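Local coordinates for protein proteasome accessory factor B/C (PafBC) (Paenarthrobacter aurescens, PDB 6SJ9) that probably acts as a transcriptional regulator of the bacterial DNA damage response, combining winged helix-turn-helix and WYL domains in one chain, at residues Y193-D198 with K204-L209. Sequence-based numbering, arbitrary orientation.
Sequences YLVGLD and KRVFRL
Lys204 and Leu197 form the non-hydrogen-bonded pair nearest the turn of this antiparallel hairpin, their CA atoms 4.3 Å apart. Only the root of the lysine touches 193-198; the extended chain beyond leads away to a salt bridge with Glu235, a reach that suits lysine at a solvent-facing edge. Arg205 pairs with Gly196 through two backbone hydrogen bonds, N to O in each direction. Its CG lies 3.7 Å from CB of Asp198, and a bend at chi2 (-77°) turns the chain beyond back toward the strand's own backbone. There NH1 donates a hydrogen bond to O of Lys204; the oxygen lies close to the guanidinium plane, but the donor stands above the carbonyl plane. The aspartate thus meets the aliphatic part of this arginine, while its carboxylate forms a salt bridge with Arg178 of strand 175-188. Val206, a branched residue suited to a strand, puts CG1, anti to the backbone N (chi1 -168°), 3.7 Å from CD2 of the Tyr193 ring. On the other face, Phe207 runs alongside Leu194, CD2 to CD2 4.1 Å, above their reciprocal backbone bonds. At the phenyl edge, in plane, sits Asp198 OD2, 3.5 Å from CZ, where the ring's hydrogens carry partial positive charge; Tyr167 and Phe165 pack edge-to-face with the same ring. Arg208 lies beside Tyr193, pointing the same way, its CG 3.5 Å from CE2 and its guanidinium plane turned 78° from the phenol; NH1 forms a salt bridge with Asp284. Leu209 closes the contact with CD1 over the backbone between Tyr193 and Leu194. Four backbone bonds therefore fix the register of this WYL-domain hairpin, with apolar contacts on both faces. The buried Asp198 carboxylate, gripped by Arg178 and by the backbone N of Arg201 in the turn, is probably held in its charged form.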
# COMPACT_ATOMS: atom_id res chain seq x y z
N TYR A 193 -0.25 13.80 -13.40
CA TYR A 193 -0.30 14.68 -14.56
C TYR A 193 1.06 14.63 -15.24
O TYR A 193 2.09 14.51 -14.57
CB TYR A 193 -0.55 16.14 -14.17
CG TYR A 193 -1.87 16.37 -13.47
CD1 TYR A 193 -2.03 16.05 -12.13
CD2 TYR A 193 -2.96 16.90 -14.15
CE1 TYR A 193 -3.27 16.26 -11.49
CE2 TYR A 193 -4.19 17.11 -13.52
CZ TYR A 193 -4.33 16.79 -12.19
OH TYR A 193 -5.55 17.00 -11.57
N LEU A 194 1.04 14.84 -16.56
CA LEU A 194 2.21 15.11 -17.38
C LEU A 194 2.16 16.59 -17.78
O LEU A 194 1.10 17.10 -18.19
CB LEU A 194 2.19 14.23 -18.63
CG LEU A 194 3.18 14.63 -19.73
CD1 LEU A 194 4.66 14.34 -19.38
CD2 LEU A 194 2.79 13.94 -21.02
N VAL A 195 3.27 17.29 -17.61
CA VAL A 195 3.37 18.65 -18.12
C VAL A 195 4.48 18.64 -19.17
O VAL A 195 5.50 17.97 -18.99
CB VAL A 195 3.63 19.73 -17.04
CG1 VAL A 195 4.91 19.46 -16.34
CG2 VAL A 195 3.74 21.10 -17.70
N GLY A 196 4.25 19.35 -20.27
CA GLY A 196 5.28 19.41 -21.29
C GLY A 196 4.88 20.41 -22.35
O GLY A 196 3.81 21.03 -22.29
N LEU A 197 5.81 20.61 -23.31
CA LEU A 197 5.54 21.50 -24.44
C LEU A 197 4.72 20.72 -25.47
O LEU A 197 5.21 19.75 -26.06
CB LEU A 197 6.85 22.03 -25.02
CG LEU A 197 6.73 22.94 -26.26
CD1 LEU A 197 5.92 24.14 -25.80
CD2 LEU A 197 8.08 23.46 -26.71
N ASP A 198 3.48 21.12 -25.68
CA ASP A 198 2.65 20.54 -26.72
C ASP A 198 3.01 21.21 -28.03
O ASP A 198 2.74 22.40 -28.21
CB ASP A 198 1.18 20.79 -26.38
CG ASP A 198 0.23 20.10 -27.34
OD1 ASP A 198 0.43 20.20 -28.57
OD2 ASP A 198 -0.75 19.48 -26.87
N LYS A 204 2.89 25.27 -23.51
CA LYS A 204 2.87 24.24 -22.50
C LYS A 204 1.44 23.80 -22.22
O LYS A 204 0.49 24.56 -22.35
CB LYS A 204 3.60 24.76 -21.26
CG LYS A 204 2.75 25.48 -20.28
CD LYS A 204 3.64 26.32 -19.37
CE LYS A 204 2.84 27.45 -18.71
NZ LYS A 204 3.78 28.50 -18.25
N ARG A 205 1.31 22.53 -21.82
CA ARG A 205 0.01 21.92 -21.55
C ARG A 205 0.17 20.88 -20.46
O ARG A 205 1.26 20.33 -20.26
CB ARG A 205 -0.63 21.24 -22.78
CG ARG A 205 -1.09 22.18 -23.88
CD ARG A 205 -2.41 22.82 -23.44
NE ARG A 205 -3.00 23.71 -24.44
CZ ARG A 205 -2.44 24.85 -24.85
NH1 ARG A 205 -1.27 25.24 -24.35
NH2 ARG A 205 -3.09 25.64 -25.73
N VAL A 206 -0.90 20.68 -19.70
CA VAL A 206 -0.97 19.70 -18.65
C VAL A 206 -1.97 18.62 -19.06
O VAL A 206 -3.07 18.92 -19.54
CB VAL A 206 -1.35 20.34 -17.31
CG1 VAL A 206 -1.12 19.33 -16.21
CG2 VAL A 206 -0.53 21.59 -17.09
N PHE A 207 -1.55 17.38 -18.93
CA PHE A 207 -2.33 16.22 -19.31
C PHE A 207 -2.56 15.34 -18.09
O PHE A 207 -1.60 14.94 -17.43
CB PHE A 207 -1.54 15.43 -20.37
CG PHE A 207 -1.22 16.24 -21.60
CD1 PHE A 207 -2.16 16.43 -22.61
CD2 PHE A 207 0.00 16.88 -21.70
CE1 PHE A 207 -1.87 17.19 -23.74
CE2 PHE A 207 0.33 17.61 -22.84
CZ PHE A 207 -0.61 17.77 -23.85
N ARG A 208 -3.82 15.00 -17.81
CA ARG A 208 -4.11 14.01 -16.78
C ARG A 208 -3.84 12.60 -17.31
O ARG A 208 -4.29 12.25 -18.39
CB ARG A 208 -5.54 14.10 -16.28
CG ARG A 208 -6.09 15.47 -16.01
CD ARG A 208 -7.57 15.35 -15.52
NE ARG A 208 -7.63 14.32 -14.48
CZ ARG A 208 -7.59 14.54 -13.17
NH1 ARG A 208 -7.64 13.52 -12.32
NH2 ARG A 208 -7.45 15.79 -12.72
N LEU A 209 -3.02 11.83 -16.59
CA LEU A 209 -2.68 10.48 -17.08
C LEU A 209 -3.93 9.64 -17.29
O LEU A 209 -4.04 8.92 -18.30
CB LEU A 209 -1.73 9.79 -16.10
CG LEU A 209 -0.23 9.75 -16.40
CD1 LEU A 209 0.29 11.15 -16.53
CD2 LEU A 209 0.56 9.03 -15.30